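PDB 5XNE: alpha-acetolactate decarboxylase from Bacillus subtilis subsp. subtilis str. 168, which catalyses the decarboxylation of (2S)-2-acetolactate to (R)-acetoin and CO2, a step in butanediol biosynthesis that may help control internal pH. Local coordinates for residues Lys97-Met102 / Ser170-His175; Glu93-Glu98 / Phe188-Glu193; Lys40-Leu45 / Phe52-Ser57. All coordinates share one frame; numbering follows the deposited sequence.

Interaction 1: Lys97-Met102 / Ser170-His175. With ZN (zinc ion), chain D.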
loop_
_atom_site.group_PDB
_atom_site.type_symbol
_atom_site.label_atom_id
_atom_site.label_comp_id
_atom_site.label_asym_id
_atom_site.label_seq_id
_atom_site.Cartn_x
_atom_site.Cartn_y
_atom_site.Cartn_z
ATOM N N LYS B 97 -1.291 -23.276 6.452
ATOM C CA LYS B 97 -2.473 -23.139 7.282
ATOM C C LYS B 97 -2.144 -23.237 8.768
ATOM O O LYS B 97 -2.835 -22.648 9.591
ATOM C CB LYS B 97 -3.543 -24.161 6.898
ATOM C CG LYS B 97 -3.817 -24.194 5.411
ATOM C CD LYS B 97 -4.782 -23.089 5.013
ATOM C CE LYS B 97 -4.752 -22.856 3.501
ATOM N NZ LYS B 97 -3.421 -23.179 2.881
ATOM N N GLU B 98 -1.081 -23.948 9.126
ATOM C CA GLU B 98 -0.710 -24.012 10.540
ATOM C C GLU B 98 -0.171 -22.659 11.022
ATOM O O GLU B 98 -0.579 -22.149 12.071
ATOM C CB GLU B 98 0.315 -25.120 10.788
ATOM C CG GLU B 98 0.999 -25.036 12.146
ATOM C CD GLU B 98 1.360 -26.403 12.712
ATOM O OE1 GLU B 98 0.698 -27.398 12.340
ATOM O OE2 GLU B 98 2.308 -26.481 13.529
ATOM N N ILE B 99 0.742 -22.076 10.246
ATOM C CA ILE B 99 1.306 -20.777 10.582
ATOM C C ILE B 99 0.225 -19.703 10.564
ATOM O O ILE B 99 0.136 -18.890 11.478
ATOM C CB ILE B 99 2.437 -20.382 9.611
ATOM C CG1 ILE B 99 3.613 -21.346 9.758
ATOM C CG2 ILE B 99 2.878 -18.935 9.842
ATOM C CD1 ILE B 99 4.176 -21.422 11.156
ATOM N N ASN B 100 -0.608 -19.713 9.527
ATOM C CA ASN B 100 -1.586 -18.644 9.353
ATOM C C ASN B 100 -2.542 -18.558 10.542
ATOM O O ASN B 100 -2.976 -17.469 10.931
ATOM C CB ASN B 100 -2.338 -18.805 8.012
ATOM C CG ASN B 100 -3.405 -19.916 8.015
ATOM O OD1 ASN B 100 -3.925 -20.330 9.054
ATOM N ND2 ASN B 100 -3.714 -20.414 6.819
ATOM N N SER B 101 -2.834 -19.708 11.143
ATOM C CA SER B 101 -3.739 -19.754 12.287
ATOM C C SER B 101 -3.080 -19.214 13.555
ATOM O O SER B 101 -3.764 -18.904 14.531
ATOM C CB SER B 101 -4.229 -21.185 12.522
ATOM O OG SER B 101 -5.062 -21.623 11.459
ATOM N N MET B 102 -1.755 -19.101 13.530
ATOM C CA MET B 102 -0.972 -18.712 14.707
ATOM C C MET B 102 -0.576 -17.226 14.692
ATOM O O MET B 102 -0.165 -16.664 15.711
ATOM C CB MET B 102 0.264 -19.616 14.807
ATOM C CG MET B 102 1.586 -18.934 15.122
ATOM S SD MET B 102 2.865 -20.115 15.592
ATOM C CE MET B 102 4.254 -19.016 15.890
ATOM N N SER B 170 -0.156 -10.824 -2.189
ATOM C CA SER B 170 -0.983 -11.234 -1.056
ATOM C C SER B 170 -0.696 -12.679 -0.646
ATOM O O SER B 170 -0.496 -13.549 -1.501
ATOM C CB SER B 170 -2.471 -11.084 -1.408
ATOM O OG SER B 170 -3.285 -11.531 -0.348
ATOM N N GLY B 171 -0.700 -12.929 0.659
ATOM C CA GLY B 171 -0.417 -14.259 1.171
ATOM C C GLY B 171 1.077 -14.502 1.297
ATOM O O GLY B 171 1.845 -13.566 1.543
ATOM N N TYR B 172 1.488 -15.761 1.156
ATOM C CA TYR B 172 2.899 -16.110 1.263
ATOM C C TYR B 172 3.633 -15.851 -0.033
ATOM O O TYR B 172 3.179 -16.240 -1.113
ATOM C CB TYR B 172 3.080 -17.584 1.642
ATOM C CG TYR B 172 2.601 -17.945 3.026
ATOM C CD1 TYR B 172 3.444 -17.823 4.127
ATOM C CD2 TYR B 172 1.314 -18.430 3.232
ATOM C CE1 TYR B 172 3.007 -18.165 5.399
ATOM C CE2 TYR B 172 0.866 -18.769 4.497
ATOM C CZ TYR B 172 1.718 -18.637 5.573
ATOM O OH TYR B 172 1.273 -18.981 6.828
ATOM N N HIS B 173 4.786 -15.206 0.081
ATOM C CA HIS B 173 5.684 -15.051 -1.046
ATOM C C HIS B 173 7.072 -15.439 -0.539
ATOM O O HIS B 173 7.648 -14.744 0.286
ATOM C CB HIS B 173 5.641 -13.612 -1.577
ATOM C CG HIS B 173 6.527 -13.369 -2.760
ATOM N ND1 HIS B 173 6.689 -12.120 -3.310
ATOM C CD2 HIS B 173 7.289 -14.212 -3.495
ATOM C CE1 HIS B 173 7.512 -12.201 -4.346
ATOM N NE2 HIS B 173 7.900 -13.458 -4.472
ATOM N N LEU B 174 7.574 -16.568 -1.019
ATOM C CA LEU B 174 8.759 -17.195 -0.432
ATOM C C LEU B 174 9.793 -17.537 -1.493
ATOM O O LEU B 174 9.442 -18.005 -2.584
ATOM C CB LEU B 174 8.367 -18.478 0.324
ATOM C CG LEU B 174 7.239 -18.345 1.345
ATOM C CD1 LEU B 174 6.792 -19.735 1.791
ATOM C CD2 LEU B 174 7.667 -17.510 2.531
ATOM N N HIS B 175 11.058 -17.303 -1.157
ATOM C CA HIS B 175 12.177 -17.748 -1.980
ATOM C C HIS B 175 13.000 -18.774 -1.194
ATOM O O HIS B 175 12.823 -18.908 0.009
ATOM C CB HIS B 175 13.046 -16.565 -2.412
ATOM C CG HIS B 175 12.413 -15.685 -3.451
ATOM N ND1 HIS B 175 13.100 -14.687 -4.097
ATOM C CD2 HIS B 175 11.150 -15.661 -3.953
ATOM C CE1 HIS B 175 12.298 -14.079 -4.958
ATOM N NE2 HIS B 175 11.109 -14.650 -4.888
HETATM ZN ZN ZN D . 9.316 -14.085 -6.104
HETATM O O HOH W 1 7.978 -13.047 -7.687
HETATM O O HOH W 2 10.028 -11.981 -6.351
HETATM O O HOH W 3 10.365 -14.140 -8.144
#

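Interaction 2: Glu93-Glu98 / Phe188-Glu193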
loop_
_atom_site.group_PDB
_atom_site.type_symbol
_atom_site.label_atom_id
_atom_site.label_comp_id
_atom_site.label_asym_id
_atom_site.label_seq_id
_atom_site.Cartn_x
_atom_site.Cartn_y
_atom_site.Cartn_z
ATOM N N GLU B 93 0.726 -26.897 2.188
ATOM C CA GLU B 93 -0.652 -26.632 2.595
ATOM C C GLU B 93 -0.809 -26.794 4.096
ATOM O O GLU B 93 -1.408 -25.938 4.743
ATOM C CB GLU B 93 -1.628 -27.556 1.859
ATOM C CG GLU B 93 -1.692 -27.334 0.359
ATOM C CD GLU B 93 -0.556 -28.021 -0.393
ATOM O OE1 GLU B 93 0.337 -28.612 0.258
ATOM O OE2 GLU B 93 -0.558 -27.966 -1.642
ATOM N N ASP B 94 -0.269 -27.887 4.640
ATOM C CA ASP B 94 -0.232 -28.095 6.089
ATOM C C ASP B 94 0.361 -26.874 6.761
ATOM O O ASP B 94 -0.254 -26.240 7.615
ATOM C CB ASP B 94 0.639 -29.290 6.511
ATOM C CG ASP B 94 0.142 -30.637 6.020
ATOM O OD1 ASP B 94 -0.912 -30.698 5.358
ATOM O OD2 ASP B 94 0.820 -31.658 6.331
ATOM N N PHE B 95 1.599 -26.584 6.380
ATOM C CA PHE B 95 2.391 -25.549 7.017
ATOM C C PHE B 95 1.735 -24.178 6.927
ATOM O O PHE B 95 1.651 -23.465 7.921
ATOM C CB PHE B 95 3.789 -25.497 6.390
ATOM C CG PHE B 95 4.675 -24.428 6.968
ATOM C CD1 PHE B 95 5.258 -24.586 8.214
ATOM C CD2 PHE B 95 4.926 -23.258 6.260
ATOM C CE1 PHE B 95 6.074 -23.598 8.748
ATOM C CE2 PHE B 95 5.738 -22.268 6.785
ATOM C CZ PHE B 95 6.314 -22.434 8.026
ATOM N N GLU B 96 1.268 -23.821 5.738
ATOM C CA GLU B 96 0.789 -22.463 5.516
ATOM C C GLU B 96 -0.487 -22.230 6.297
ATOM O O GLU B 96 -0.717 -21.136 6.810
ATOM C CB GLU B 96 0.622 -22.205 4.016
ATOM C CG GLU B 96 1.976 -21.888 3.385
ATOM C CD GLU B 96 1.912 -21.555 1.915
ATOM O OE1 GLU B 96 0.789 -21.494 1.371
ATOM O OE2 GLU B 96 3.000 -21.334 1.319
ATOM N N LYS B 97 -1.291 -23.276 6.452
ATOM C CA LYS B 97 -2.473 -23.139 7.282
ATOM C C LYS B 97 -2.144 -23.237 8.768
ATOM O O LYS B 97 -2.835 -22.648 9.591
ATOM C CB LYS B 97 -3.543 -24.161 6.898
ATOM C CG LYS B 97 -3.817 -24.194 5.411
ATOM C CD LYS B 97 -4.782 -23.089 5.013
ATOM C CE LYS B 97 -4.752 -22.856 3.501
ATOM N NZ LYS B 97 -3.421 -23.179 2.881
ATOM N N GLU B 98 -1.081 -23.948 9.126
ATOM C CA GLU B 98 -0.710 -24.012 10.540
ATOM C C GLU B 98 -0.171 -22.659 11.022
ATOM O O GLU B 98 -0.579 -22.149 12.071
ATOM C CB GLU B 98 0.315 -25.120 10.788
ATOM C CG GLU B 98 0.999 -25.036 12.146
ATOM C CD GLU B 98 1.360 -26.403 12.712
ATOM O OE1 GLU B 98 0.698 -27.398 12.340
ATOM O OE2 GLU B 98 2.308 -26.481 13.529
ATOM N N PHE B 188 7.499 -22.408 -5.520
ATOM C CA PHE B 188 6.149 -22.813 -5.929
ATOM C C PHE B 188 5.508 -23.769 -4.913
ATOM O O PHE B 188 4.299 -23.730 -4.677
ATOM C CB PHE B 188 6.162 -23.524 -7.289
ATOM C CG PHE B 188 6.325 -22.616 -8.470
ATOM C CD1 PHE B 188 5.805 -21.331 -8.467
ATOM C CD2 PHE B 188 6.996 -23.064 -9.601
ATOM C CE1 PHE B 188 5.952 -20.503 -9.575
ATOM C CE2 PHE B 188 7.154 -22.239 -10.709
ATOM C CZ PHE B 188 6.630 -20.957 -10.694
ATOM N N ASP B 189 6.326 -24.655 -4.349
ATOM C CA ASP B 189 5.821 -25.715 -3.484
ATOM C C ASP B 189 6.967 -26.260 -2.647
ATOM O O ASP B 189 8.135 -26.081 -2.992
ATOM C CB ASP B 189 5.171 -26.828 -4.318
ATOM C CG ASP B 189 4.367 -27.807 -3.473
ATOM O OD1 ASP B 189 3.886 -27.420 -2.386
ATOM O OD2 ASP B 189 4.215 -28.969 -3.903
ATOM N N TYR B 190 6.635 -26.901 -1.532
ATOM C CA TYR B 190 7.660 -27.485 -0.686
ATOM C C TYR B 190 7.069 -28.461 0.323
ATOM O O TYR B 190 5.896 -28.378 0.666
ATOM C CB TYR B 190 8.437 -26.394 0.048
ATOM C CG TYR B 190 7.576 -25.441 0.839
ATOM C CD1 TYR B 190 6.979 -24.345 0.227
ATOM C CD2 TYR B 190 7.369 -25.625 2.196
ATOM C CE1 TYR B 190 6.200 -23.470 0.945
ATOM C CE2 TYR B 190 6.590 -24.750 2.929
ATOM C CZ TYR B 190 6.010 -23.667 2.294
ATOM O OH TYR B 190 5.230 -22.794 3.008
ATOM N N VAL B 191 7.902 -29.394 0.775
ATOM C CA VAL B 191 7.557 -30.283 1.872
ATOM C C VAL B 191 8.692 -30.237 2.875
ATOM O O VAL B 191 9.846 -30.468 2.518
ATOM C CB VAL B 191 7.325 -31.733 1.409
ATOM C CG1 VAL B 191 7.039 -32.627 2.613
ATOM C CG2 VAL B 191 6.190 -31.791 0.408
ATOM N N LEU B 192 8.366 -29.904 4.119
ATOM C CA LEU B 192 9.358 -29.809 5.176
ATOM C C LEU B 192 9.626 -31.197 5.725
ATOM O O LEU B 192 8.697 -31.968 5.942
ATOM C CB LEU B 192 8.889 -28.881 6.304
ATOM C CG LEU B 192 8.136 -27.613 5.877
ATOM C CD1 LEU B 192 7.761 -26.756 7.066
ATOM C CD2 LEU B 192 8.959 -26.820 4.924
ATOM N N GLU B 193 10.894 -31.520 5.929
ATOM C CA GLU B 193 11.234 -32.737 6.646
ATOM C C GLU B 193 11.301 -32.369 8.121
ATOM O O GLU B 193 10.628 -32.966 8.961
ATOM C CB GLU B 193 12.553 -33.325 6.148
ATOM C CG GLU B 193 12.955 -34.612 6.854
ATOM C CD GLU B 193 13.857 -35.478 6.003
ATOM O OE1 GLU B 193 14.100 -35.113 4.832
ATOM O OE2 GLU B 193 14.327 -36.525 6.500
HETATM O O HOH W 4 3.006 -29.488 -0.676
#

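Interaction 3: Lys40-Leu45 / Phe52-Ser57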
loop_
_atom_site.group_PDB
_atom_site.type_symbol
_atom_site.label_atom_id
_atom_site.label_comp_id
_atom_site.label_asym_id
_atom_site.label_seq_id
_atom_site.Cartn_x
_atom_site.Cartn_y
_atom_site.Cartn_z
ATOM N N LYS B 40 15.905 -6.317 -15.621
ATOM C CA LYS B 40 15.763 -7.248 -16.741
ATOM C C LYS B 40 15.242 -8.627 -16.319
ATOM O O LYS B 40 15.244 -9.548 -17.131
ATOM C CB LYS B 40 17.098 -7.408 -17.491
ATOM C CG LYS B 40 17.885 -6.117 -17.675
ATOM C CD LYS B 40 19.071 -6.330 -18.622
ATOM C CE LYS B 40 18.569 -6.529 -20.049
ATOM N NZ LYS B 40 17.772 -5.368 -20.553
ATOM N N LEU B 41 14.738 -8.748 -15.083
ATOM C CA LEU B 41 14.381 -10.056 -14.496
ATOM C C LEU B 41 15.575 -11.010 -14.506
ATOM O O LEU B 41 15.412 -12.220 -14.624
ATOM C CB LEU B 41 13.209 -10.728 -15.224
ATOM C CG LEU B 41 11.837 -10.076 -15.185
ATOM C CD1 LEU B 41 10.823 -11.043 -15.786
ATOM C CD2 LEU B 41 11.449 -9.691 -13.761
ATOM N N ASP B 42 16.775 -10.464 -14.354
ATOM C CA ASP B 42 17.979 -11.285 -14.375
ATOM C C ASP B 42 18.189 -11.922 -13.003
ATOM O O ASP B 42 19.035 -11.484 -12.219
ATOM C CB ASP B 42 19.174 -10.438 -14.794
ATOM C CG ASP B 42 20.443 -11.246 -14.975
ATOM O OD1 ASP B 42 20.387 -12.496 -14.927
ATOM O OD2 ASP B 42 21.501 -10.605 -15.158
ATOM N N GLY B 43 17.389 -12.945 -12.723
ATOM C CA GLY B 43 17.533 -13.700 -11.491
ATOM C C GLY B 43 16.599 -13.314 -10.353
ATOM O O GLY B 43 15.894 -12.302 -10.393
ATOM N N GLU B 44 16.622 -14.161 -9.330
ATOM C CA GLU B 44 15.843 -14.019 -8.110
ATOM C C GLU B 44 16.705 -13.466 -6.978
ATOM O O GLU B 44 17.830 -13.937 -6.763
ATOM C CB GLU B 44 15.284 -15.379 -7.689
ATOM C CG GLU B 44 14.527 -16.105 -8.776
ATOM C CD GLU B 44 13.101 -15.585 -8.923
ATOM O OE1 GLU B 44 12.652 -14.834 -8.031
ATOM O OE2 GLU B 44 12.429 -15.935 -9.915
ATOM N N LEU B 45 16.183 -12.489 -6.242
ATOM C CA LEU B 45 16.864 -11.979 -5.055
ATOM C C LEU B 45 16.427 -12.713 -3.785
ATOM O O LEU B 45 15.232 -12.934 -3.562
ATOM C CB LEU B 45 16.582 -10.484 -4.891
ATOM C CG LEU B 45 17.115 -9.796 -3.635
ATOM C CD1 LEU B 45 18.614 -9.654 -3.751
ATOM C CD2 LEU B 45 16.490 -8.422 -3.476
ATOM N N PHE B 52 22.936 -11.169 0.825
ATOM C CA PHE B 52 21.994 -11.224 -0.294
ATOM C C PHE B 52 22.619 -11.846 -1.527
ATOM O O PHE B 52 23.798 -11.605 -1.828
ATOM C CB PHE B 52 21.474 -9.818 -0.620
ATOM C CG PHE B 52 20.463 -9.323 0.363
ATOM C CD1 PHE B 52 20.861 -8.824 1.608
ATOM C CD2 PHE B 52 19.112 -9.376 0.060
ATOM C CE1 PHE B 52 19.924 -8.375 2.531
ATOM C CE2 PHE B 52 18.164 -8.927 0.991
ATOM C CZ PHE B 52 18.578 -8.428 2.222
ATOM N N TYR B 53 21.815 -12.619 -2.252
ATOM C CA TYR B 53 22.270 -13.346 -3.438
ATOM C C TYR B 53 21.360 -13.142 -4.635
ATOM O O TYR B 53 20.149 -12.934 -4.473
ATOM C CB TYR B 53 22.354 -14.839 -3.139
ATOM C CG TYR B 53 23.440 -15.202 -2.158
ATOM C CD1 TYR B 53 23.207 -15.168 -0.794
ATOM C CD2 TYR B 53 24.706 -15.581 -2.606
ATOM C CE1 TYR B 53 24.206 -15.507 0.109
ATOM C CE2 TYR B 53 25.712 -15.920 -1.708
ATOM C CZ TYR B 53 25.453 -15.880 -0.360
ATOM O OH TYR B 53 26.452 -16.213 0.521
ATOM N N ARG B 54 21.960 -13.216 -5.828
ATOM C CA ARG B 54 21.254 -13.302 -7.102
ATOM C C ARG B 54 21.243 -14.762 -7.561
ATOM O O ARG B 54 22.295 -15.326 -7.881
ATOM C CB ARG B 54 21.927 -12.423 -8.165
ATOM C CG ARG B 54 21.201 -12.419 -9.508
ATOM C CD ARG B 54 22.076 -11.865 -10.644
ATOM N NE ARG B 54 22.585 -10.513 -10.424
ATOM C CZ ARG B 54 22.109 -9.421 -11.026
ATOM N NH1 ARG B 54 21.071 -9.512 -11.861
ATOM N NH2 ARG B 54 22.651 -8.236 -10.777
ATOM N N LEU B 55 20.074 -15.385 -7.581
ATOM C CA LEU B 55 19.944 -16.776 -8.034
ATOM C C LEU B 55 19.569 -16.819 -9.508
ATOM O O LEU B 55 18.528 -16.292 -9.896
ATOM C CB LEU B 55 18.882 -17.522 -7.214
ATOM C CG LEU B 55 19.185 -18.103 -5.829
ATOM C CD1 LEU B 55 19.999 -19.385 -5.939
ATOM C CD2 LEU B 55 19.891 -17.102 -4.942
ATOM N N ARG B 56 20.408 -17.438 -10.337
ATOM C CA ARG B 56 20.125 -17.506 -11.768
ATOM C C ARG B 56 19.780 -18.911 -12.243
ATOM O O ARG B 56 20.068 -19.909 -11.579
ATOM C CB ARG B 56 21.314 -16.990 -12.584
ATOM C CG ARG B 56 21.523 -15.489 -12.560
ATOM C CD ARG B 56 22.575 -15.113 -13.602
ATOM N NE ARG B 56 22.698 -13.673 -13.792
ATOM C CZ ARG B 56 23.734 -12.948 -13.377
ATOM N NH1 ARG B 56 24.755 -13.522 -12.738
ATOM N NH2 ARG B 56 23.757 -11.645 -13.603
ATOM N N SER B 57 19.199 -18.962 -13.430
ATOM C CA SER B 57 18.780 -20.202 -14.063
ATOM C C SER B 57 19.908 -21.175 -14.401
ATOM O O SER B 57 19.655 -22.346 -14.702
ATOM C CB SER B 57 18.033 -19.867 -15.334
#

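Interaction 1: Lys97-Met102 / Ser170-His175
Tyr172 and Ile99 make most of this contact. The tyrosine reaches out from its strand with its phenol end foremost and meets the helix at Ile99. Tyr172 OH lies 3.3 Å from Ile99 CB. The CG2 methyl of Ile99 comes in at the ring edge, near the ring plane, 3.4 Å from Tyr172 OH. This methyl is anti to the Ile99 backbone N, beside the carbonyl carbon, which brings it to the tyrosine. Asn100 adds its CB, 3.8 Å from Tyr172 OH. The hydroxyl's hydrogen bond goes to the carbonyl O of Glu96, one turn back on the helix. The phenol thus sits against the helix backbone with both polar and apolar neighbours. Leu159 of strand 151-160 also packs on the Tyr172 side chain.

The fold here is a helix lying over an antiparallel sheet. Strand 171-178 runs between strands 151-160 and 184-192. Tyr172 leaves it on the helix side, while His173 and His175 point to the other face, where the zinc ion sits. His173 NE2 and His175 NE2 are both 2.2 Å from zinc. His186 and three waters complete six ligands. Water 3 stands roughly across the metal from His173 NE2, and water 1 roughly across from His175 NE2, as in octahedral coordination.

Further out, the ND1 of His175 is hydrogen-bonded to the carbonyl O of Leu45, which fixes the rotation of the ring and leaves NE2 for the metal. Ile35 packs on both zinc-binding histidines of the strand and may steady them. The backbone has its own feature at the start of the strand, where Gly171 has a positive phi of 84°. A side chain there would be pressed against the carbonyl O of Ser170.

Interaction 2: Glu93-Glu98 / Phe188-Glu193
Phe95 packs against Tyr190 and Leu192 at the tight part of this contact. Its CG is anti to the backbone N (chi1 179°), which carries the ring from the helix down to the strand. Its two ortho carbons take one partner each. Phe95 CD1 meets Leu192 CD1 at 3.5 Å, and Phe95 CD2 meets Tyr190 OH at 3.3 Å. Both side chains cross that of Phe95 at about a right angle. Ile112 and Ile114 of strand 109-115 also pack on this ring.

The tyrosine hydroxyl donates a hydrogen bond to Glu96, with Tyr190 OH and Glu96 OE2 3.2 Å apart. It reaches the carboxylate on its anti side, tilted somewhat out of the carboxylate plane. Carboxylate and phenol ring are turned 58° against each other. The other oxygen, Glu96 OE1, forms a salt bridge with Arg92. A buried carboxylate is thus gripped at both ends, and the arginine probably favours its charged form.

The side at Glu93 and Asp189 is looser. Glu93 is exposed, and no direct bond joins the two acids. Glu93 OE2 and Asp189 OD1 stay 4.5 Å apart. Water 4 lies between the two carboxylates, 2.8 Å from Asp189 OD1 and 3.0 Å from Glu93 OE1. Arg92 also pairs with Asp189, which probably eases the repulsion between the like charges.

Phe188 and Asp189 form a classic beta bulge opposite Gln122. The short segments of helix and strand cross at 85°, with axes 8.9 Å apart: a helix laid crosswise over an antiparallel sheet, with an aromatic and aliphatic core beneath it.

Interaction 3: Lys40-Leu45 / Phe52-Ser57
Asp42 and Arg56 are joined by a two-pronged salt bridge. The arginine comes side-on: Arg56 NE donates to Asp42 OD1 at 2.8 Å, and Arg56 NH2 donates to Asp42 OD2 at 2.9 Å. Both oxygens lie near the guanidinium plane, yet the carboxylate is turned 37° from it. Arg54 bends at chi3 (-57°), and its NH1 donates to the backbone Asp42 O at 2.9 Å, on a lone pair in the carbonyl plane. Its CD lies over the face of the Arg56 guanidinium. Arg54 also pairs with Asp68. With an alanine in place of Arg56, the Asp42 carboxylate would probably lose both N-H bonds of the salt bridge and be freer to turn.

Backbone bonds pair Glu44 with Leu55: Glu44 N to Leu55 O at 2.9 Å, and Leu55 N to Glu44 O at 2.8 Å. Leu45 and Arg54 form the next, non-hydrogen-bonded pair.

The apolar contact is Leu45 CD1 at the ring edge of Phe52, 3.9 Å from Phe52 CD2.

Asp42 centres an inverse gamma turn that leads into an antiparallel beta hairpin. On this hairpin Glu44, salt-bridged to Arg124, has its nearest side-chain atom about 4 Å from the zinc ion.

How the interactions relate
Interactions 1 and 2 hold the same helix, 92-100, to neighbouring strands of the sheet, with centres 9 Å apart. Interaction 2 is mainly a buried core, with a water-bridged acidic margin. Interaction 1 is smaller and only partly buried. Leu174 CD1 packs against Tyr190 OH and ties the two together. Interaction 3 lies on the other side of the chain's centre from interaction 1, about 23 Å between centres. It is a partly buried hairpin with strand bonds and a charged network, where the helix contacts rely more on aromatic and aliphatic packing. Interactions 1 and 3 meet beside the metal, where Glu44 OE1 lies 3.2 Å from His175 CE1. Interaction 2 does not touch interaction 3.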